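Local coordinates for integron cassette protein VCH_CASS2 (Vibrio cholerae, PDB 3GK6) that probably binds cationic drug-like compounds, as an integron cassette-encoded member of the effector-binding protein family whose biological role is not established, at residues E44-P47 / M48-K51; W56-F59 / Y60-A64; K66-D69 / K70-V73; H146-Y150 / T151-E155. One frame throughout, in Å; residues are numbered along the deposited sequence.

Contact 1: E44-P47 / M48-K51; sequences EMNP and MTAK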
ATOM      1  N   GLU A  44      11.321   9.097  -2.939  1.00 33.41           N
ATOM      2  CA  GLU A  44      11.224   8.324  -1.706  1.00 27.26           C
ATOM      3  C   GLU A  44      12.581   7.798  -1.236  1.00 27.56           C
ATOM      4  O   GLU A  44      12.800   7.619  -0.049  1.00 30.60           O
ATOM      5  CB  GLU A  44      10.190   7.185  -1.839  1.00 24.67           C
ATOM      6  CG  GLU A  44       8.780   7.687  -2.105  1.00 28.11           C
ATOM      7  CD  GLU A  44       8.291   8.669  -1.053  1.00 32.96           C
ATOM      8  OE1 GLU A  44       8.333   8.328   0.144  1.00 26.78           O
ATOM      9  OE2 GLU A  44       7.849   9.781  -1.421  1.00 31.52           O
HETATM   10  N   MSE A  45      13.488   7.572  -2.181  0.54 31.10           N
HETATM   11  CA  MSE A  45      14.835   7.096  -1.862  0.54 32.86           C
HETATM   12  C   MSE A  45      15.676   8.171  -1.177  0.54 32.23           C
HETATM   13  O   MSE A  45      16.570   7.864  -0.395  0.54 31.86           O
HETATM   14  CB  MSE A  45      15.545   6.608  -3.126  0.54 36.05           C
HETATM   15  CG  MSE A  45      14.922   5.365  -3.734  0.54 43.82           C
HETATM   16 SE   MSE A  45      15.047   3.832  -2.540  0.54 58.34          SE
HETATM   17  CE  MSE A  45      16.990   3.711  -2.418  0.54 61.65           C
ATOM     18  N   ASN A  46      15.393   9.431  -1.485  1.00 34.66           N
ATOM     19  CA  ASN A  46      16.061  10.545  -0.823  1.00 34.49           C
ATOM     20  C   ASN A  46      15.315  10.872   0.470  1.00 35.80           C
ATOM     21  O   ASN A  46      14.177  11.343   0.430  1.00 29.58           O
ATOM     22  CB  ASN A  46      16.105  11.774  -1.736  1.00 36.99           C
ATOM     23  CG  ASN A  46      16.795  12.957  -1.080  1.00 38.90           C
ATOM     24  OD1 ASN A  46      17.085  12.930   0.114  1.00 40.91           O
ATOM     25  ND2 ASN A  46      17.059  13.999  -1.856  1.00 43.10           N
ATOM     26  N   PRO A  47      15.955  10.625   1.623  1.00 32.98           N
ATOM     27  CA  PRO A  47      15.312  10.811   2.932  1.00 33.74           C
ATOM     28  C   PRO A  47      14.755  12.221   3.102  1.00 35.36           C
ATOM     29  O   PRO A  47      13.745  12.411   3.780  1.00 39.27           O
ATOM     30  CB  PRO A  47      16.464  10.595   3.923  1.00 39.14           C
ATOM     31  CG  PRO A  47      17.454   9.773   3.180  1.00 42.27           C
ATOM     32  CD  PRO A  47      17.366  10.219   1.757  1.00 34.07           C
HETATM   33  N   MSE A  48      15.407  13.195   2.476  1.00 31.66           N
HETATM   34  CA  MSE A  48      15.022  14.591   2.628  1.00 33.42           C
HETATM   35  C   MSE A  48      13.824  15.002   1.761  1.00 37.38           C
HETATM   36  O   MSE A  48      13.194  16.024   2.017  1.00 41.68           O
HETATM   37  CB  MSE A  48      16.222  15.500   2.365  1.00 39.57           C
HETATM   38  CG  MSE A  48      17.334  15.335   3.397  1.00 46.83           C
HETATM   39 SE   MSE A  48      16.706  15.459   5.261  1.00 41.22          SE
HETATM   40  CE  MSE A  48      16.036  17.316   5.203  1.00 37.44           C
ATOM     41  N   THR A  49      13.503  14.208   0.746  1.00 34.44           N
ATOM     42  CA  THR A  49      12.380  14.543  -0.140  1.00 41.19           C
ATOM     43  C   THR A  49      11.236  13.535  -0.085  1.00 41.43           C
ATOM     44  O   THR A  49      10.215  13.714  -0.753  1.00 38.86           O
ATOM     45  CB  THR A  49      12.824  14.684  -1.607  1.00 38.18           C
ATOM     46  OG1 THR A  49      13.445  13.469  -2.042  1.00 39.07           O
ATOM     47  CG2 THR A  49      13.794  15.859  -1.774  1.00 38.80           C
ATOM     48  N   ALA A  50      11.400  12.476   0.702  1.00 33.12           N
ATOM     49  CA  ALA A  50      10.369  11.446   0.788  1.00 28.26           C
ATOM     50  C   ALA A  50       9.059  12.008   1.330  1.00 32.35           C
ATOM     51  O   ALA A  50       9.065  12.844   2.232  1.00 29.75           O
ATOM     52  CB  ALA A  50      10.849  10.271   1.661  1.00 26.63           C
ATOM     53  N   LYS A  51       7.939  11.516   0.795  1.00 29.72           N
ATOM     54  CA  LYS A  51       6.612  11.993   1.173  1.00 32.06           C
ATOM     55  C   LYS A  51       5.765  10.963   1.930  1.00 29.18           C
ATOM     56  O   LYS A  51       4.780  11.321   2.593  1.00 30.28           O
ATOM     57  CB  LYS A  51       5.844  12.421  -0.082  1.00 35.32           C
ATOM     58  CG  LYS A  51       6.563  13.463  -0.945  1.00 40.45           C
ATOM     59  CD  LYS A  51       5.642  13.939  -2.072  1.00 46.51           C
ATOM     60  CE  LYS A  51       6.405  14.667  -3.173  1.00 58.18           C
ATOM     61  NZ  LYS A  51       7.251  13.736  -3.978  1.00 56.48           N
TER
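Glu44, in the last turn of the short helix 41-45, brings its carboxylate to the backbone of Lys51. CG lies beside the backbone N (chi1 -62°) and a second bend at chi2 carries the carboxylate to the loop. Lys51 N gives a fairly straight bond to Glu44 OE2, 2.8 Å long, arriving on the syn side and a little out of the carboxylate plane. The other oxygen, Glu44 OE1, rests 3.5 Å from Ala50 CB and takes the N-H of Ile52. Thr39 OG1 is a further partner of OE2.

Asn46 works differently. With CG anti to the backbone N (chi1 180°), its amide swings alongside its own carbonyl, and OD1 takes Met48 N at 2.9 Å, an Asx turn with Pro47 in the middle. The donor sits well above the amide plane rather than on a lone pair. Asn46 O then accepts Thr49 N at 3.0 Å and, weakly, Ala50 N. Thr49 OG1 packs 3.2 Å from Asn46 CB, while its bond goes to Asp43 O. The amine of Lys51 is held by Asp43 and Thr39, with NZ 4.7 Å from Glu44 OE2.

Two successive N-H groups leading into helix 52-62 thus share one carboxylate, whose negative charge the helix start would probably help to stabilise.

Contact 2: W56-F59 / Y60-A64; sequences WEKF and YLNAA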
ATOM      1  N   TRP A  56       1.771   9.196   6.214  1.00 25.69           N
ATOM      2  CA  TRP A  56       1.303   8.392   7.343  1.00 29.05           C
ATOM      3  C   TRP A  56       1.166   9.162   8.656  1.00 31.96           C
ATOM      4  O   TRP A  56       0.245   8.903   9.427  1.00 31.73           O
ATOM      5  CB  TRP A  56       2.118   7.103   7.503  1.00 24.17           C
ATOM      6  CG  TRP A  56       1.737   6.116   6.448  1.00 21.73           C
ATOM      7  CD1 TRP A  56       2.415   5.834   5.294  1.00 27.02           C
ATOM      8  CD2 TRP A  56       0.547   5.327   6.420  1.00 21.05           C
ATOM      9  NE1 TRP A  56       1.725   4.897   4.557  1.00 26.56           N
ATOM     10  CE2 TRP A  56       0.575   4.569   5.229  1.00 24.20           C
ATOM     11  CE3 TRP A  56      -0.536   5.174   7.297  1.00 24.10           C
ATOM     12  CZ2 TRP A  56      -0.443   3.673   4.887  1.00 22.27           C
ATOM     13  CZ3 TRP A  56      -1.548   4.280   6.951  1.00 21.63           C
ATOM     14  CH2 TRP A  56      -1.484   3.544   5.758  1.00 23.42           C
ATOM     15  N   GLU A  57       2.063  10.115   8.907  1.00 30.75           N
ATOM     16  CA  GLU A  57       1.939  10.957  10.091  1.00 33.65           C
ATOM     17  C   GLU A  57       0.627  11.755  10.048  1.00 32.26           C
ATOM     18  O   GLU A  57      -0.068  11.879  11.058  1.00 40.72           O
ATOM     19  CB  GLU A  57       3.142  11.894  10.227  1.00 45.82           C
ATOM     20  CG  GLU A  57       3.565  12.118  11.665  1.00 60.52           C
ATOM     21  CD  GLU A  57       3.941  10.821  12.357  1.00 64.13           C
ATOM     22  OE1 GLU A  57       4.710  10.035  11.763  1.00 65.79           O
ATOM     23  OE2 GLU A  57       3.466  10.583  13.490  1.00 63.95           O
ATOM     24  N   LYS A  58       0.275  12.267   8.876  1.00 30.86           N
ATOM     25  CA  LYS A  58      -1.011  12.939   8.702  1.00 36.44           C
ATOM     26  C   LYS A  58      -2.187  11.992   8.964  1.00 37.89           C
ATOM     27  O   LYS A  58      -3.185  12.383   9.570  1.00 41.85           O
ATOM     28  CB  LYS A  58      -1.142  13.525   7.302  1.00 41.60           C
ATOM     29  CG  LYS A  58      -2.305  14.499   7.189  1.00 40.72           C
ATOM     30  CD  LYS A  58      -2.918  14.500   5.820  1.00 42.94           C
ATOM     31  CE  LYS A  58      -2.293  15.525   4.911  1.00 48.47           C
ATOM     32  NZ  LYS A  58      -3.379  16.260   4.180  1.00 52.92           N
ATOM     33  N   PHE A  59      -2.071  10.757   8.485  1.00 33.68           N
ATOM     34  CA  PHE A  59      -3.095   9.738   8.716  1.00 30.57           C
ATOM     35  C   PHE A  59      -3.226   9.447  10.216  1.00 36.55           C
ATOM     36  O   PHE A  59      -4.333   9.425  10.758  1.00 37.57           O
ATOM     37  CB  PHE A  59      -2.773   8.458   7.928  1.00 27.27           C
ATOM     38  CG  PHE A  59      -3.815   7.373   8.064  1.00 30.11           C
ATOM     39  CD1 PHE A  59      -4.821   7.239   7.127  1.00 29.28           C
ATOM     40  CD2 PHE A  59      -3.775   6.485   9.125  1.00 29.63           C
ATOM     41  CE1 PHE A  59      -5.784   6.246   7.254  1.00 29.96           C
ATOM     42  CE2 PHE A  59      -4.724   5.494   9.257  1.00 33.59           C
ATOM     43  CZ  PHE A  59      -5.728   5.370   8.315  1.00 37.97           C
ATOM     44  N   TYR A  60      -2.096   9.243  10.892  1.00 30.60           N
ATOM     45  CA  TYR A  60      -2.129   9.019  12.334  1.00 37.53           C
ATOM     46  C   TYR A  60      -2.817  10.190  13.037  1.00 42.19           C
ATOM     47  O   TYR A  60      -3.638   9.998  13.935  1.00 46.95           O
ATOM     48  CB  TYR A  60      -0.719   8.840  12.902  1.00 45.84           C
ATOM     49  CG  TYR A  60       0.082   7.733  12.256  1.00 52.45           C
ATOM     50  CD1 TYR A  60      -0.538   6.587  11.765  1.00 57.35           C
ATOM     51  CD2 TYR A  60       1.466   7.825  12.156  1.00 57.34           C
ATOM     52  CE1 TYR A  60       0.203   5.570  11.176  1.00 54.92           C
ATOM     53  CE2 TYR A  60       2.213   6.817  11.576  1.00 52.43           C
ATOM     54  CZ  TYR A  60       1.579   5.693  11.090  1.00 54.37           C
ATOM     55  OH  TYR A  60       2.330   4.697  10.515  1.00 56.22           O
ATOM     56  N   LEU A  61      -2.477  11.400  12.608  1.00 34.39           N
ATOM     57  CA  LEU A  61      -2.986  12.618  13.228  1.00 42.76           C
ATOM     58  C   LEU A  61      -4.481  12.819  12.984  1.00 48.50           C
ATOM     59  O   LEU A  61      -5.248  13.021  13.926  1.00 52.13           O
ATOM     60  CB  LEU A  61      -2.213  13.833  12.708  1.00 48.26           C
ATOM     61  CG  LEU A  61      -2.784  15.180  13.154  1.00 51.81           C
ATOM     62  CD1 LEU A  61      -2.769  15.237  14.668  1.00 56.15           C
ATOM     63  CD2 LEU A  61      -2.022  16.365  12.549  1.00 51.34           C
ATOM     64  N   ASN A  62      -4.890  12.753  11.721  1.00 41.87           N
ATOM     65  CA  ASN A  62      -6.232  13.155  11.323  1.00 45.94           C
ATOM     66  C   ASN A  62      -7.248  12.021  11.180  1.00 48.81           C
ATOM     67  O   ASN A  62      -8.448  12.234  11.373  1.00 49.41           O
ATOM     68  CB  ASN A  62      -6.166  13.953  10.017  1.00 49.37           C
ATOM     69  CG  ASN A  62      -5.435  15.273  10.174  1.00 54.41           C
ATOM     70  OD1 ASN A  62      -5.899  16.172  10.870  1.00 54.72           O
ATOM     71  ND2 ASN A  62      -4.287  15.397   9.517  1.00 58.97           N
ATOM     72  N   ALA A  63      -6.769  10.824  10.851  1.00 42.07           N
ATOM     73  CA  ALA A  63      -7.648   9.719  10.471  1.00 40.24           C
ATOM     74  C   ALA A  63      -7.735   8.595  11.500  1.00 44.54           C
ATOM     75  O   ALA A  63      -8.801   8.032  11.715  1.00 45.47           O
ATOM     76  CB  ALA A  63      -7.228   9.154   9.118  1.00 34.88           C
ATOM     77  N   ALA A  64      -6.617   8.255  12.125  1.00 45.08           N
ATOM     78  CA  ALA A  64      -6.613   7.151  13.080  1.00 49.55           C
ATOM     79  C   ALA A  64      -7.637   7.301  14.216  1.00 47.75           C
ATOM     80  O   ALA A  64      -8.290   6.326  14.583  1.00 51.60           O
ATOM     81  CB  ALA A  64      -5.207   6.910  13.634  1.00 49.93           C
TER
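Tyr60 brings one face of its ring under Trp56 O, one turn back along helix 52-62. The oxygen stands 3.0 Å above that face, displaced toward the rim, while it also takes Tyr60 N at 2.8 Å in the ordinary helical bond. CG beside the backbone N (chi1 -56°) points the ring back along the helix, so that Tyr60 CZ reaches Trp56 CB at 3.9 Å. Glu57 comes to the ring edge, with OE2 near the ring plane and 3.7 Å from Tyr60 CD2; carboxylate and ring planes are steeply turned against each other. The phenol oxygen makes a weak hydrogen bond to a bound polyether, probably from the crystallisation liquor.

Phe59, its side chain about a right angle away from that of Tyr60, is buried against the barrel. This helix packs on the antiparallel barrel-like sheet, and the Phe59 ring touches Val73 and Ala92 on two of its strands. Ala63 CB covers one face in a CH-pi contact, 3.8 Å from the ring centroid, and the indole of Trp56 covers the opposite face through CZ3. Phe59 O is gripped twice, by Ala63 N and Ala64 N from opposite faces of the carbonyl plane. Lys58 O also takes Asn62 N and, weakly, Asn62 ND2, which lies 3.2 Å from Lys58 CG.

Contact 3: K66-D69 / K70-V73; sequences KLTD and KSKV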
ATOM      1  N   LYS A  66     -10.441   8.257  14.178  1.00 47.85           N
ATOM      2  CA  LYS A  66     -11.778   7.993  13.662  1.00 48.63           C
ATOM      3  C   LYS A  66     -12.000   6.536  13.252  1.00 51.25           C
ATOM      4  O   LYS A  66     -13.092   6.173  12.811  1.00 51.25           O
ATOM      5  CB  LYS A  66     -12.072   8.919  12.480  1.00 50.95           C
ATOM      6  CG  LYS A  66     -12.220  10.375  12.879  1.00 64.00           C
ATOM      7  CD  LYS A  66     -12.351  11.282  11.672  1.00 71.58           C
ATOM      8  CE  LYS A  66     -12.525  12.732  12.097  1.00 78.51           C
ATOM      9  NZ  LYS A  66     -11.440  13.180  13.021  1.00 87.25           N
ATOM     10  N   LEU A  67     -10.970   5.704  13.390  1.00 50.97           N
ATOM     11  CA  LEU A  67     -11.076   4.296  13.013  1.00 46.34           C
ATOM     12  C   LEU A  67     -11.789   3.471  14.079  1.00 54.88           C
ATOM     13  O   LEU A  67     -11.908   3.892  15.229  1.00 58.48           O
ATOM     14  CB  LEU A  67      -9.688   3.703  12.748  1.00 43.33           C
ATOM     15  CG  LEU A  67      -8.863   4.394  11.666  1.00 40.99           C
ATOM     16  CD1 LEU A  67      -7.441   3.825  11.611  1.00 38.90           C
ATOM     17  CD2 LEU A  67      -9.555   4.274  10.315  1.00 35.57           C
ATOM     18  N   THR A  68     -12.266   2.294  13.686  1.00 49.68           N
ATOM     19  CA  THR A  68     -12.879   1.361  14.624  1.00 64.09           C
ATOM     20  C   THR A  68     -12.000   0.125  14.738  1.00 66.84           C
ATOM     21  O   THR A  68     -10.973   0.031  14.068  1.00 65.58           O
ATOM     22  CB  THR A  68     -14.289   0.941  14.173  1.00 63.45           C
ATOM     23  OG1 THR A  68     -14.208   0.239  12.927  1.00 57.47           O
ATOM     24  CG2 THR A  68     -15.178   2.161  14.007  1.00 67.36           C
ATOM     25  N   ASP A  69     -12.397  -0.821  15.582  1.00 71.81           N
ATOM     26  CA  ASP A  69     -11.609  -2.034  15.782  1.00 77.36           C
ATOM     27  C   ASP A  69     -11.669  -2.955  14.568  1.00 67.90           C
ATOM     28  O   ASP A  69     -10.820  -3.828  14.398  1.00 65.16           O
ATOM     29  CB  ASP A  69     -12.059  -2.782  17.039  1.00 92.38           C
ATOM     30  CG  ASP A  69     -11.346  -2.297  18.292  1.00105.80           C
ATOM     31  OD1 ASP A  69     -10.359  -1.542  18.161  1.00104.25           O
ATOM     32  OD2 ASP A  69     -11.769  -2.676  19.405  1.00114.79           O
ATOM     33  N   LYS A  70     -12.670  -2.752  13.722  1.00 59.35           N
ATOM     34  CA  LYS A  70     -12.814  -3.562  12.522  1.00 57.44           C
ATOM     35  C   LYS A  70     -12.278  -2.840  11.285  1.00 50.17           C
ATOM     36  O   LYS A  70     -12.380  -3.352  10.169  1.00 49.00           O
ATOM     37  CB  LYS A  70     -14.276  -3.971  12.314  1.00 64.21           C
ATOM     38  CG  LYS A  70     -14.835  -4.834  13.435  1.00 74.69           C
ATOM     39  CD  LYS A  70     -16.085  -5.586  13.000  1.00 85.88           C
ATOM     40  CE  LYS A  70     -17.236  -4.638  12.708  1.00 92.52           C
ATOM     41  NZ  LYS A  70     -18.518  -5.370  12.512  1.00 96.37           N
ATOM     42  N   SER A  71     -11.725  -1.646  11.481  1.00 40.38           N
ATOM     43  CA  SER A  71     -11.164  -0.898  10.365  1.00 42.20           C
ATOM     44  C   SER A  71      -9.977  -1.647   9.766  1.00 32.59           C
ATOM     45  O   SER A  71      -9.102  -2.110  10.487  1.00 37.82           O
ATOM     46  CB  SER A  71     -10.718   0.501  10.808  1.00 36.67           C
ATOM     47  OG  SER A  71     -11.827   1.308  11.157  1.00 43.34           O
ATOM     48  N   LYS A  72      -9.958  -1.769   8.446  1.00 36.27           N
ATOM     49  CA  LYS A  72      -8.776  -2.276   7.762  1.00 32.02           C
ATOM     50  C   LYS A  72      -8.004  -1.120   7.152  1.00 31.70           C
ATOM     51  O   LYS A  72      -8.583  -0.231   6.520  1.00 30.28           O
ATOM     52  CB  LYS A  72      -9.160  -3.288   6.690  1.00 27.16           C
ATOM     53  CG  LYS A  72      -9.817  -4.532   7.275  1.00 33.80           C
ATOM     54  CD  LYS A  72     -10.083  -5.592   6.223  1.00 38.74           C
ATOM     55  CE  LYS A  72     -10.681  -6.836   6.869  1.00 46.56           C
ATOM     56  NZ  LYS A  72     -10.904  -7.909   5.865  1.00 59.10           N
ATOM     57  N   VAL A  73      -6.689  -1.144   7.335  1.00 27.32           N
ATOM     58  CA  VAL A  73      -5.842  -0.040   6.899  1.00 29.82           C
ATOM     59  C   VAL A  73      -4.921  -0.466   5.763  1.00 24.49           C
ATOM     60  O   VAL A  73      -4.351  -1.556   5.790  1.00 24.04           O
ATOM     61  CB  VAL A  73      -5.032   0.529   8.078  1.00 26.19           C
ATOM     62  CG1 VAL A  73      -4.137   1.666   7.606  1.00 26.46           C
ATOM     63  CG2 VAL A  73      -5.997   1.017   9.171  1.00 26.57           C
TER
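The chain reverses through a type I beta turn from Thr68 to Ser71, with Asp69 and Lys70 at the corners and Ser71 N bonded to Thr68 O at 3.2 Å, the donor lying far above the carbonyl plane. A shorter bond runs the opposite way: Thr68 N meets Ser71 OG at 2.7 Å and nearly straight. The serine hydroxyl manages this because OG stands beside its own backbone N (chi1 -68°), which brings it back across the mouth of the turn. Backbone and side chain of Ser71 are therefore both tied to Thr68, and the hydroxyl is also hydrogen-bonded to Thr96 OG1.

Thr68 adds a weaker tie inside the turn. Its OG1 sits between the backbone N and the carbonyl carbon (chi1 63°), 3.5 Å from Lys70 N, a long and weak ST-turn bond.

This loop joins helix 52-62 to strand 73-78 of the closed antiparallel barrel. As the chain leaves the turn, Lys72 bonds to the backbone and carboxylate of Asp95 and, through its carbonyl O, to Ser94 OG, and Val73 takes up backbone bonding with Tyr157.

Leu67 is the apolar part of the contact. Its CB lies 3.6 Å from Ser71 OG, and CD2 passes over the same hydroxymethyl group. The other branch, CD1, approaches Val73 CG2 at 4.0 Å, the two side chains crossing at about a right angle. Phe59 from the helix packs on both, and a bound polyether, probably from the crystallisation liquor, comes within about 4 Å of the Val73 side chain.

Contact 4: H146-Y150 / T151-E155; sequences HKRAY and TTDFE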
ATOM      1  N   HIS A 146       5.031 -13.517 -14.158  1.00 52.74           N
ATOM      2  CA  HIS A 146       3.976 -12.512 -14.196  1.00 46.05           C
ATOM      3  C   HIS A 146       4.466 -11.114 -14.539  1.00 48.01           C
ATOM      4  O   HIS A 146       5.623 -10.774 -14.308  1.00 50.80           O
ATOM      5  CB  HIS A 146       3.205 -12.514 -12.874  1.00 43.74           C
ATOM      6  CG  HIS A 146       2.531 -13.819 -12.589  1.00 51.14           C
ATOM      7  ND1 HIS A 146       1.505 -14.309 -13.369  1.00 57.07           N
ATOM      8  CD2 HIS A 146       2.755 -14.750 -11.631  1.00 48.44           C
ATOM      9  CE1 HIS A 146       1.117 -15.479 -12.896  1.00 60.51           C
ATOM     10  NE2 HIS A 146       1.861 -15.770 -11.843  1.00 55.74           N
ATOM     11  N   LYS A 147       3.568 -10.317 -15.107  1.00 48.09           N
ATOM     12  CA  LYS A 147       3.853  -8.928 -15.430  1.00 53.47           C
ATOM     13  C   LYS A 147       2.928  -8.009 -14.646  1.00 48.08           C
ATOM     14  O   LYS A 147       1.734  -8.288 -14.500  1.00 41.56           O
ATOM     15  CB  LYS A 147       3.671  -8.676 -16.927  1.00 62.87           C
ATOM     16  CG  LYS A 147       4.515  -9.574 -17.807  1.00 70.73           C
ATOM     17  CD  LYS A 147       5.994  -9.385 -17.526  1.00 79.36           C
ATOM     18  CE  LYS A 147       6.822 -10.407 -18.286  1.00 86.09           C
ATOM     19  NZ  LYS A 147       6.406 -10.495 -19.714  1.00 86.38           N
ATOM     20  N   ARG A 148       3.480  -6.907 -14.152  1.00 43.26           N
ATOM     21  CA  ARG A 148       2.697  -5.965 -13.364  1.00 43.99           C
ATOM     22  C   ARG A 148       1.693  -5.206 -14.213  1.00 50.30           C
ATOM     23  O   ARG A 148       1.969  -4.844 -15.358  1.00 46.78           O
ATOM     24  CB  ARG A 148       3.609  -5.003 -12.613  1.00 44.92           C
ATOM     25  CG  ARG A 148       4.321  -5.675 -11.470  1.00 46.87           C
ATOM     26  CD  ARG A 148       5.111  -4.694 -10.672  1.00 41.91           C
ATOM     27  NE  ARG A 148       4.278  -3.712  -9.989  1.00 33.68           N
ATOM     28  CZ  ARG A 148       4.785  -2.670  -9.344  1.00 41.18           C
ATOM     29  NH1 ARG A 148       6.099  -2.507  -9.318  1.00 43.94           N
ATOM     30  NH2 ARG A 148       3.999  -1.802  -8.734  1.00 39.58           N
ATOM     31  N   ALA A 149       0.517  -4.975 -13.643  1.00 39.37           N
ATOM     32  CA  ALA A 149      -0.542  -4.280 -14.361  1.00 40.27           C
ATOM     33  C   ALA A 149      -0.430  -2.761 -14.204  1.00 40.57           C
ATOM     34  O   ALA A 149      -0.952  -2.005 -15.029  1.00 39.52           O
ATOM     35  CB  ALA A 149      -1.903  -4.771 -13.887  1.00 36.04           C
ATOM     36  N   TYR A 150       0.247  -2.318 -13.141  1.00 37.70           N
ATOM     37  CA  TYR A 150       0.363  -0.889 -12.840  1.00 35.91           C
ATOM     38  C   TYR A 150      -1.009  -0.214 -12.866  1.00 38.08           C
ATOM     39  O   TYR A 150      -1.200   0.848 -13.470  1.00 36.83           O
ATOM     40  CB  TYR A 150       1.345  -0.187 -13.786  1.00 34.86           C
ATOM     41  CG  TYR A 150       2.776  -0.646 -13.613  1.00 40.58           C
ATOM     42  CD1 TYR A 150       3.511  -0.309 -12.470  1.00 36.58           C
ATOM     43  CD2 TYR A 150       3.397  -1.415 -14.582  1.00 43.42           C
ATOM     44  CE1 TYR A 150       4.816  -0.732 -12.309  1.00 35.84           C
ATOM     45  CE2 TYR A 150       4.701  -1.840 -14.428  1.00 49.01           C
ATOM     46  CZ  TYR A 150       5.407  -1.494 -13.293  1.00 40.05           C
ATOM     47  OH  TYR A 150       6.704  -1.918 -13.151  1.00 46.07           O
ATOM     48  N   THR A 151      -1.953  -0.858 -12.193  1.00 32.50           N
ATOM     49  CA  THR A 151      -3.292  -0.335 -12.003  1.00 41.80           C
ATOM     50  C   THR A 151      -3.394   0.152 -10.563  1.00 36.45           C
ATOM     51  O   THR A 151      -3.168   1.328 -10.271  1.00 37.45           O
ATOM     52  CB  THR A 151      -4.335  -1.436 -12.225  1.00 36.33           C
ATOM     53  OG1 THR A 151      -3.844  -2.664 -11.670  1.00 35.46           O
ATOM     54  CG2 THR A 151      -4.570  -1.648 -13.705  1.00 37.95           C
ATOM     55  N   THR A 152      -3.742  -0.765  -9.673  1.00 28.10           N
ATOM     56  CA  THR A 152      -3.676  -0.497  -8.243  1.00 34.09           C
ATOM     57  C   THR A 152      -3.048  -1.645  -7.451  1.00 32.02           C
ATOM     58  O   THR A 152      -3.518  -2.781  -7.505  1.00 27.00           O
ATOM     59  CB  THR A 152      -5.046  -0.138  -7.658  1.00 35.54           C
ATOM     60  OG1 THR A 152      -5.548   1.026  -8.333  1.00 37.16           O
ATOM     61  CG2 THR A 152      -4.909   0.167  -6.173  1.00 28.73           C
ATOM     62  N   ASP A 153      -1.968  -1.323  -6.733  1.00 21.06           N
ATOM     63  CA  ASP A 153      -1.297  -2.251  -5.834  1.00 21.61           C
ATOM     64  C   ASP A 153      -1.563  -1.780  -4.406  1.00 26.93           C
ATOM     65  O   ASP A 153      -1.880  -0.610  -4.188  1.00 24.04           O
ATOM     66  CB  ASP A 153       0.218  -2.228  -6.099  1.00 20.55           C
ATOM     67  CG  ASP A 153       0.561  -2.495  -7.559  1.00 28.22           C
ATOM     68  OD1 ASP A 153      -0.009  -3.448  -8.143  1.00 27.31           O
ATOM     69  OD2 ASP A 153       1.409  -1.760  -8.119  1.00 27.58           O
ATOM     70  N   PHE A 154      -1.413  -2.659  -3.418  1.00 21.87           N
ATOM     71  CA  PHE A 154      -1.657  -2.205  -2.055  1.00 19.87           C
ATOM     72  C   PHE A 154      -0.929  -2.962  -0.965  1.00 21.70           C
ATOM     73  O   PHE A 154      -0.752  -4.183  -1.038  1.00 21.32           O
ATOM     74  CB  PHE A 154      -3.164  -2.126  -1.737  1.00 17.90           C
ATOM     75  CG  PHE A 154      -3.893  -3.453  -1.838  1.00 20.93           C
ATOM     76  CD1 PHE A 154      -4.014  -4.283  -0.736  1.00 21.67           C
ATOM     77  CD2 PHE A 154      -4.484  -3.844  -3.033  1.00 20.45           C
ATOM     78  CE1 PHE A 154      -4.709  -5.493  -0.819  1.00 21.30           C
ATOM     79  CE2 PHE A 154      -5.165  -5.045  -3.129  1.00 20.39           C
ATOM     80  CZ  PHE A 154      -5.276  -5.877  -2.024  1.00 21.73           C
ATOM     81  N   GLU A 155      -0.510  -2.199   0.042  1.00 18.36           N
ATOM     82  CA  GLU A 155      -0.088  -2.746   1.314  1.00 17.07           C
ATOM     83  C   GLU A 155      -1.361  -2.920   2.129  1.00 22.41           C
ATOM     84  O   GLU A 155      -2.205  -2.035   2.132  1.00 21.72           O
ATOM     85  CB  GLU A 155       0.808  -1.734   2.047  1.00 17.67           C
ATOM     86  CG  GLU A 155       2.099  -1.442   1.325  1.00 18.28           C
ATOM     87  CD  GLU A 155       2.668  -0.076   1.673  1.00 18.30           C
ATOM     88  OE1 GLU A 155       2.003   0.709   2.387  1.00 20.25           O
ATOM     89  OE2 GLU A 155       3.780   0.194   1.212  1.00 20.51           O
TER
HETATM   90  O   HOH W   1       0.936  -3.743 -10.578  1.00 30.79           O
HETATM   91  O   HOH W   2      -2.671   3.345 -12.565  1.00 36.54           O
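Arg148 reaches across the bend in the chain to Asp153, its NH2 meeting OD2 in a salt bridge of 2.7 Å. The arginine is extended as far as CD and then turns at chi3 (65°), which brings the guanidinium edge to the acid. OD2 lies close to the guanidinium plane, but the nitrogen comes from above the carboxylate plane, and the two flat groups, turned 52° from each other, engage through a single bond.

Ala149 follows with a slight touch, CB 3.6 Å from Thr151 OG1; its backbone pairs with Ala168 of strand 162-168. Tyr150 adopts a left-handed backbone conformation at the bend that leads the loop after helix 126-139 into strand 152-156 of the antiparallel sheet, beside strand 162-168. Its ring lies over the Arg148 guanidinium, CE1 3.5 Å above the centre of one face; the Tyr150 ring also stands edge-to-face with that of Tyr80. A water accepts from Tyr150 N at 3.0 Å and donates to Asp153 OD1 at 2.6 Å, with a weak bond from Arg148 NE.

Asp153 is buried, yet both oxygens have partners: OD1 the water and Ala168 N, OD2 the arginine and, weakly, Tyr80 OH. Such a setting probably keeps the carboxylate ionised.

In the fold
All four are local contacts, and they differ in depth. Contacts 1 and 3 are surface turns, held mainly by side-chain bonds to backbone groups; contact 2 is partly buried; contact 4 is a surface contact built round one buried acid. Contact 1 runs from the end of helix 41-45 into the loop that leads to helix 52-62, which carries contact 2. Contacts 2 and 3 meet directly, Trp56 packing on Val73 and Phe59 on both Leu67 and Val73, so helix, loop and strand 73-78 form one apolar patch. Contact 4 sits on the opposite side of the chain's centre from contacts 2 and 3, at the entrance to strand 152-156, and alone carries a salt bridge between its segments.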